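Local atomic coordinates of protein, related to general stress protein 26(GS26) of B.subtilis (Clostridium acetobutylicum, PDB entry 2HQ7), a protein that belongs to the pyridoxine-phosphate oxidase family of flavin-binding split barrels and is probably an FMN-dependent oxidoreductase related to a general stress protein. Residues 91-94 / 95-99; 108-111 / 112-116; 137-140 / 141-144. All blocks are in the same frame, centred on the assembly; numbering follows the deposited sequence.

Contact 1: 91-94 / 95-99. With EDO (1,2-ethanediol), chain H.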
loop_
_atom_site.group_PDB
_atom_site.type_symbol
_atom_site.label_atom_id
_atom_site.label_comp_id
_atom_site.label_asym_id
_atom_site.label_seq_id
_atom_site.Cartn_x
_atom_site.Cartn_y
_atom_site.Cartn_z
ATOM N N HIS B 91 -5.824 -23.749 0.572
ATOM C CA HIS B 91 -5.593 -24.682 -0.530
ATOM C C HIS B 91 -6.776 -25.583 -0.885
ATOM O O HIS B 91 -6.817 -26.149 -1.981
ATOM C CB HIS B 91 -4.363 -25.547 -0.212
ATOM C CG HIS B 91 -3.089 -24.759 -0.208
ATOM N ND1 HIS B 91 -2.432 -24.403 0.955
ATOM C CD2 HIS B 91 -2.389 -24.200 -1.225
ATOM C CE1 HIS B 91 -1.361 -23.691 0.649
ATOM N NE2 HIS B 91 -1.309 -23.559 -0.666
ATOM N N ASP B 92 -7.740 -25.702 0.011
ATOM C CA ASP B 92 -8.826 -26.648 -0.193
ATOM C C ASP B 92 -9.926 -26.082 -1.081
ATOM O O ASP B 92 -10.276 -24.902 -1.016
ATOM C CB ASP B 92 -9.395 -27.096 1.136
ATOM C CG ASP B 92 -10.079 -25.993 1.856
ATOM O OD1 ASP B 92 -9.371 -25.009 2.178
ATOM O OD2 ASP B 92 -11.308 -26.108 2.086
ATOM N N ARG B 93 -10.464 -26.950 -1.925
ATOM C CA ARG B 93 -11.399 -26.550 -2.955
ATOM C C ARG B 93 -12.725 -26.140 -2.340
ATOM O O ARG B 93 -13.362 -25.227 -2.841
ATOM C CB ARG B 93 -11.598 -27.666 -3.969
ATOM C CG ARG B 93 -12.567 -27.301 -5.103
ATOM C CD ARG B 93 -12.769 -28.453 -6.100
ATOM N NE ARG B 93 -13.329 -27.954 -7.355
ATOM C CZ ARG B 93 -14.572 -27.495 -7.497
ATOM N NH1 ARG B 93 -15.441 -27.501 -6.489
ATOM N NH2 ARG B 93 -14.972 -27.065 -8.675
ATOM N N ALA B 94 -13.109 -26.785 -1.235
ATOM C CA ALA B 94 -14.303 -26.406 -0.477
ATOM C C ALA B 94 -14.327 -24.901 -0.172
ATOM O O ALA B 94 -15.295 -24.180 -0.487
ATOM C CB ALA B 94 -14.360 -27.232 0.818
ATOM N N SER B 95 -13.229 -24.405 0.375
ATOM C CA SER B 95 -13.138 -22.998 0.754
ATOM C C SER B 95 -13.148 -22.088 -0.463
ATOM O O SER B 95 -13.842 -21.054 -0.489
ATOM C CB SER B 95 -11.875 -22.755 1.585
ATOM O OG SER B 95 -11.865 -23.598 2.733
ATOM N N LYS B 96 -12.381 -22.494 -1.461
ATOM C CA LYS B 96 -12.266 -21.795 -2.690
ATOM C C LYS B 96 -13.617 -21.663 -3.341
ATOM O O LYS B 96 -13.938 -20.621 -3.828
ATOM C CB LYS B 96 -11.232 -22.500 -3.578
ATOM C CG LYS B 96 -9.806 -22.213 -3.075
ATOM C CD LYS B 96 -8.716 -23.016 -3.785
ATOM C CE LYS B 96 -8.097 -22.262 -4.938
ATOM N NZ LYS B 96 -7.025 -23.053 -5.635
ATOM N N GLU B 97 -14.415 -22.726 -3.297
ATOM C CA GLU B 97 -15.781 -22.710 -3.811
ATOM C C GLU B 97 -16.711 -21.803 -2.998
ATOM O O GLU B 97 -17.494 -21.044 -3.572
ATOM C CB GLU B 97 -16.332 -24.126 -3.783
ATOM C CG GLU B 97 -17.704 -24.275 -4.332
ATOM C CD GLU B 97 -18.135 -25.722 -4.310
ATOM O OE1 GLU B 97 -17.959 -26.372 -3.257
ATOM O OE2 GLU B 97 -18.637 -26.201 -5.342
HETATM N N MSE B 98 -16.641 -21.880 -1.670
HETATM C CA MSE B 98 -17.476 -21.035 -0.832
HETATM C C MSE B 98 -17.129 -19.559 -0.926
HETATM O O MSE B 98 -17.984 -18.713 -0.707
HETATM C CB MSE B 98 -17.401 -21.445 0.616
HETATM C CG MSE B 98 -18.344 -22.565 0.919
HETATM SE SE MSE B 98 -18.250 -23.061 2.780
HETATM C CE MSE B 98 -16.545 -24.057 2.756
ATOM N N LEU B 99 -15.888 -19.244 -1.262
ATOM C CA LEU B 99 -15.478 -17.848 -1.348
ATOM C C LEU B 99 -15.609 -17.239 -2.727
ATOM O O LEU B 99 -15.579 -16.010 -2.864
ATOM C CB LEU B 99 -14.032 -17.770 -0.880
ATOM C CG LEU B 99 -13.834 -18.007 0.601
ATOM C CD1 LEU B 99 -12.325 -18.227 0.820
ATOM C CD2 LEU B 99 -14.454 -16.779 1.395
HETATM C C1 EDO H . -7.174 -24.791 4.870
HETATM O O1 EDO H . -8.235 -24.241 4.073
HETATM C C2 EDO H . -5.783 -24.351 4.396
HETATM O O2 EDO H . -5.372 -25.009 3.186
HETATM O O HOH W 1 -15.648 -28.322 -3.561
HETATM O O HOH W 2 -17.821 -25.508 -0.942
#

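Contact 2: 108-111 / 112-116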
loop_
_atom_site.group_PDB
_atom_site.type_symbol
_atom_site.label_atom_id
_atom_site.label_comp_id
_atom_site.label_asym_id
_atom_site.label_seq_id
_atom_site.Cartn_x
_atom_site.Cartn_y
_atom_site.Cartn_z
ATOM N N TYR B 108 -10.514 -15.399 -13.503
ATOM C CA TYR B 108 -10.241 -16.825 -13.500
ATOM C C TYR B 108 -11.251 -17.538 -14.400
ATOM O O TYR B 108 -12.241 -18.087 -13.930
ATOM C CB TYR B 108 -10.268 -17.344 -12.075
ATOM C CG TYR B 108 -9.480 -16.467 -11.122
ATOM C CD1 TYR B 108 -8.105 -16.270 -11.286
ATOM C CD2 TYR B 108 -10.111 -15.820 -10.065
ATOM C CE1 TYR B 108 -7.380 -15.455 -10.406
ATOM C CE2 TYR B 108 -9.392 -15.011 -9.179
ATOM C CZ TYR B 108 -8.030 -14.836 -9.359
ATOM O OH TYR B 108 -7.340 -14.035 -8.478
ATOM N N PRO B 109 -11.001 -17.515 -15.717
ATOM C CA PRO B 109 -11.869 -18.116 -16.728
ATOM C C PRO B 109 -12.242 -19.570 -16.493
ATOM O O PRO B 109 -13.332 -19.965 -16.868
ATOM C CB PRO B 109 -11.026 -18.021 -17.997
ATOM C CG PRO B 109 -10.186 -16.881 -17.792
ATOM C CD PRO B 109 -9.829 -16.886 -16.337
ATOM N N LEU B 110 -11.351 -20.359 -15.893
ATOM C CA LEU B 110 -11.602 -21.802 -15.688
ATOM C C LEU B 110 -12.274 -22.142 -14.360
ATOM O O LEU B 110 -12.274 -23.305 -13.947
ATOM C CB LEU B 110 -10.301 -22.585 -15.785
ATOM C CG LEU B 110 -9.543 -22.559 -17.105
ATOM C CD1 LEU B 110 -8.473 -23.657 -17.061
ATOM C CD2 LEU B 110 -10.469 -22.779 -18.269
ATOM N N GLY B 111 -12.810 -21.130 -13.679
ATOM C CA GLY B 111 -13.620 -21.353 -12.513
ATOM C C GLY B 111 -12.810 -21.606 -11.276
ATOM O O GLY B 111 -11.657 -21.222 -11.181
ATOM N N ILE B 112 -13.458 -22.245 -10.306
ATOM C CA ILE B 112 -12.854 -22.590 -9.033
ATOM C C ILE B 112 -11.564 -23.362 -9.232
ATOM O O ILE B 112 -10.634 -23.221 -8.443
ATOM C CB ILE B 112 -13.865 -23.370 -8.142
ATOM C CG1 ILE B 112 -14.951 -22.402 -7.670
ATOM C CG2 ILE B 112 -13.156 -24.074 -6.969
ATOM C CD1 ILE B 112 -16.396 -22.992 -7.638
ATOM N N ASP B 113 -11.491 -24.158 -10.292
ATOM C CA ASP B 113 -10.296 -24.957 -10.546
ATOM C C ASP B 113 -9.224 -24.249 -11.365
ATOM O O ASP B 113 -8.225 -24.863 -11.698
ATOM C CB ASP B 113 -10.663 -26.264 -11.240
ATOM C CG ASP B 113 -11.705 -27.042 -10.482
ATOM O OD1 ASP B 113 -11.351 -27.621 -9.439
ATOM O OD2 ASP B 113 -12.876 -27.045 -10.925
ATOM N N ASP B 114 -9.417 -22.970 -11.691
ATOM C CA ASP B 114 -8.407 -22.204 -12.424
ATOM C C ASP B 114 -7.114 -22.276 -11.626
ATOM O O ASP B 114 -7.125 -22.057 -10.411
ATOM C CB ASP B 114 -8.859 -20.757 -12.600
ATOM C CG ASP B 114 -8.065 -19.993 -13.671
ATOM O OD1 ASP B 114 -6.845 -19.763 -13.516
ATOM O OD2 ASP B 114 -8.697 -19.547 -14.644
ATOM N N PRO B 115 -5.998 -22.643 -12.277
ATOM C CA PRO B 115 -4.771 -22.737 -11.511
ATOM C C PRO B 115 -4.257 -21.389 -11.005
ATOM O O PRO B 115 -3.436 -21.380 -10.120
ATOM C CB PRO B 115 -3.780 -23.357 -12.501
ATOM C CG PRO B 115 -4.327 -23.056 -13.828
ATOM C CD PRO B 115 -5.798 -23.026 -13.691
ATOM N N ASP B 116 -4.741 -20.262 -11.546
ATOM C CA ASP B 116 -4.332 -18.969 -11.075
ATOM C C ASP B 116 -5.189 -18.370 -9.952
ATOM O O ASP B 116 -4.927 -17.242 -9.534
ATOM C CB ASP B 116 -4.313 -17.982 -12.242
ATOM C CG ASP B 116 -3.405 -18.438 -13.364
ATOM O OD1 ASP B 116 -2.240 -18.796 -13.084
ATOM O OD2 ASP B 116 -3.873 -18.461 -14.522
HETATM O O HOH W 3 -14.341 -25.016 -12.217
#

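Contact 3: 137-140 / 141-144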
loop_
_atom_site.group_PDB
_atom_site.type_symbol
_atom_site.label_atom_id
_atom_site.label_comp_id
_atom_site.label_asym_id
_atom_site.label_seq_id
_atom_site.Cartn_x
_atom_site.Cartn_y
_atom_site.Cartn_z
ATOM N N THR B 137 -4.928 4.522 16.605
ATOM C CA THR B 137 -4.516 3.148 16.589
ATOM C C THR B 137 -5.385 2.397 17.559
ATOM O O THR B 137 -5.603 2.866 18.673
ATOM C CB THR B 137 -3.048 2.968 17.077
ATOM O OG1 THR B 137 -2.169 3.758 16.288
ATOM C CG2 THR B 137 -2.617 1.540 16.931
ATOM N N PHE B 138 -5.826 1.204 17.168
ATOM C CA PHE B 138 -6.656 0.361 18.041
ATOM C C PHE B 138 -6.307 -1.085 17.869
ATOM O O PHE B 138 -5.884 -1.483 16.787
ATOM C CB PHE B 138 -8.122 0.557 17.674
ATOM C CG PHE B 138 -8.402 0.377 16.205
ATOM C CD1 PHE B 138 -8.261 1.444 15.313
ATOM C CD2 PHE B 138 -8.827 -0.846 15.716
ATOM C CE1 PHE B 138 -8.518 1.270 13.959
ATOM C CE2 PHE B 138 -9.086 -1.028 14.372
ATOM C CZ PHE B 138 -8.939 0.031 13.482
ATOM N N LYS B 139 -6.503 -1.884 18.917
ATOM C CA LYS B 139 -6.455 -3.339 18.804
ATOM C C LYS B 139 -7.831 -3.845 18.412
ATOM O O LYS B 139 -8.847 -3.308 18.856
ATOM C CB LYS B 139 -6.041 -4.002 20.117
ATOM C CG LYS B 139 -4.662 -3.643 20.633
ATOM C CD LYS B 139 -4.331 -4.531 21.855
ATOM C CE LYS B 139 -3.102 -4.013 22.641
ATOM N NZ LYS B 139 -2.677 -4.925 23.762
ATOM N N ILE B 140 -7.875 -4.881 17.577
ATOM C CA ILE B 140 -9.145 -5.391 17.070
ATOM C C ILE B 140 -10.038 -5.812 18.223
ATOM O O ILE B 140 -11.206 -5.453 18.257
ATOM C CB ILE B 140 -8.946 -6.583 16.093
ATOM C CG1 ILE B 140 -8.392 -6.078 14.785
ATOM C CG2 ILE B 140 -10.270 -7.266 15.752
ATOM C CD1 ILE B 140 -9.289 -5.098 14.135
ATOM N N ASP B 141 -9.468 -6.538 19.177
ATOM C CA ASP B 141 -10.213 -7.012 20.343
ATOM C C ASP B 141 -10.832 -5.886 21.198
ATOM O O ASP B 141 -11.769 -6.156 21.956
ATOM C CB ASP B 141 -9.340 -7.954 21.202
ATOM C CG ASP B 141 -8.472 -7.217 22.210
ATOM O OD1 ASP B 141 -8.975 -6.898 23.309
ATOM O OD2 ASP B 141 -7.273 -6.999 21.928
ATOM N N GLU B 142 -10.326 -4.654 21.072
ATOM C CA GLU B 142 -10.890 -3.496 21.766
ATOM C C GLU B 142 -12.094 -2.927 21.012
ATOM O O GLU B 142 -13.138 -2.652 21.600
ATOM C CB GLU B 142 -9.836 -2.387 21.943
ATOM C CG GLU B 142 -8.637 -2.734 22.848
ATOM C CD GLU B 142 -7.483 -1.686 22.805
ATOM O OE1 GLU B 142 -7.437 -0.782 21.914
ATOM O OE2 GLU B 142 -6.597 -1.797 23.686
ATOM N N ILE B 143 -11.948 -2.755 19.702
ATOM C CA ILE B 143 -12.975 -2.111 18.868
ATOM C C ILE B 143 -14.270 -2.946 18.764
ATOM O O ILE B 143 -15.198 -2.566 18.061
ATOM C CB ILE B 143 -12.407 -1.759 17.440
ATOM C CG1 ILE B 143 -13.175 -0.578 16.812
ATOM C CG2 ILE B 143 -12.406 -2.991 16.535
ATOM C CD1 ILE B 143 -12.448 0.168 15.647
ATOM N N TYR B 144 -14.322 -4.078 19.470
ATOM C CA TYR B 144 -15.515 -4.922 19.550
ATOM C C TYR B 144 -15.793 -5.328 21.014
ATOM O O TYR B 144 -16.492 -4.626 21.757
ATOM C CB TYR B 144 -15.316 -6.184 18.698
ATOM C CG TYR B 144 -15.291 -5.968 17.189
ATOM C CD1 TYR B 144 -16.478 -5.852 16.461
ATOM C CD2 TYR B 144 -14.088 -5.912 16.482
ATOM C CE1 TYR B 144 -16.466 -5.674 15.071
ATOM C CE2 TYR B 144 -14.069 -5.729 15.087
ATOM C CZ TYR B 144 -15.261 -5.614 14.394
ATOM O OH TYR B 144 -15.266 -5.431 13.032
#

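Contact 1: 91-94 / 95-99
Asp92 and Ser95 meet at the start of helix 93-99, and this is the tight part of the contact. Asp92 OD2 takes two bonds from one residue. Ser95 OG donates to Asp92 OD2 at 2.7 Å, on the syn lone pair. Ser95 N reaches Asp92 OD2 at 3.1 Å from above the carboxylate plane. Asp92 CG sits between its backbone N and carbonyl carbon (chi1 67°), which folds the carboxylate back over the first turn. Lys96 N closes that turn on Asp92 O at 3.2 Å, with an N-H...O angle of 167°.

The solvent side is looser. Arg93 and Glu97 lie one turn apart, and Arg93 NH1 to Glu97 OE2 is a long salt bridge of 3.6 Å. The carboxylate oxygen comes to the edge of the guanidinium, with the two planes 87° apart. One water also joins Arg93 NH1 to Glu97 OE1. The stronger partner of Arg93 is Asp113, in the loop beyond the helix. The CE of selenomethionine Met98 lies 4.3 Å from Ala94 CB. A 1,2-ethanediol, probably from the crystallisation liquor, accepts from His91 N. Asp92 is the N-cap residue of helix 93-99, and its carboxylate accepts the capping bond from Ser95 N.

Contact 2: 108-111 / 112-116
Asp114 N donates to Gly111 O at 2.9 Å, from well above the carbonyl plane. The carboxylate of the same aspartate is held as well. Leu110 N donates to Asp114 OD2 at 3.0 Å (N-H...O 167°), meeting the anti lone pair of that oxygen. Pro109 has no N-H to give, but its CD packs 3.4 Å from Asp114 OD2. Tyr108 CB lies against Asp114 CB at 3.7 Å. The other carboxylate oxygen looks back to its own segment: Asp116 N donates to Asp114 OD1 at 2.9 Å, again on the anti lone pair of the oxygen. Backbone N-H groups thus hold both oxygens and should fix the rotation of the carboxylate. They would probably also favour its charged form. Asp114 CG is anti to the backbone N (chi1 -164°), which carries the group across to residues 108-110.

The aspartate joins two turns: OD2 holds the type I beta turn 108-111 through Leu110 N, and OD1 closes an Asx turn with Asp116 N. The beta turn itself is closed by Gly111 N to Tyr108 O. Gly111, with positive phi, links it to Ile112.

Further out, the Tyr108 ring runs past the backbone of Asp116, and Tyr108 CE1 comes to 3.2 Å from Asp116 O. Tyr108 OH bonds to Ser51, and the tyrosine also packs on Leu133 of the second subunit. This part of the loop therefore reaches the dimer interface. On the outer side, Leu110 CD1 rests 4.3 Å from Pro115 CD. A water bridges Leu110 O and Asp113 OD2, while Asp113 OD1 forms a salt bridge with Arg93 of helix 93-99.

Contact 3: 137-140 / 141-144
Ile143 lays its CD1 methyl over one face of the Phe138 ring. This is a CH-pi contact: Ile143 CD1 is 3.9 Å from the centroid of the Phe138 ring and 16° off the ring normal. With chi1 at -154°, the CG1 branch of Ile143 points away from its own nitrogen, and the extended chain brings CD1 over the ring. An alpha-turn, closed by a bond from residue i+4 to residue i, follows strand 134-139, the last strand of the antiparallel sheet. Next to this pair, Ile140 and Tyr144 lie side by side and point the same way, with Ile140 CG2 4.1 Å from Tyr144 CD2. Leu45 touches both Phe138 and Ile140, and its backbone N donates to Tyr144 OH.

Lys139 O opens the turn and accepts twice. Ile143 N meets Lys139 O nearly head-on at 3.3 Å. Glu142 N comes to Lys139 O at 3.0 Å from above the carbonyl plane. At the polar edge, the Glu142 carboxylate crosses obliquely over the Lys139 stem, while Asp141 runs alongside it. Both carboxylates stand well short of contact with Lys139 NZ. Glu142 OE1 accepts a weak but straight bond from Lys139 N, at 3.3 Å.

In the fold
The three contacts follow one another along the chain; none nests in or crosses another. Contact 1 comes first, where strand 79-90 gives way to helix 93-99. Contact 2 closes a beta turn and an Asx turn in the loop between that helix and strand 117-131. Their centres are 12 Å apart, and they touch: Ile112 of contact 2 packs on Arg93, Lys96 and Glu97 of contact 1. Together they tie the helix to the loop that leads back into the sheet. Contact 3 ends the modelled chain just after strand 134-139, which pairs with strand 117-131. Its centre is 36 Å from that of contact 2, on the opposite side of the chain's centre.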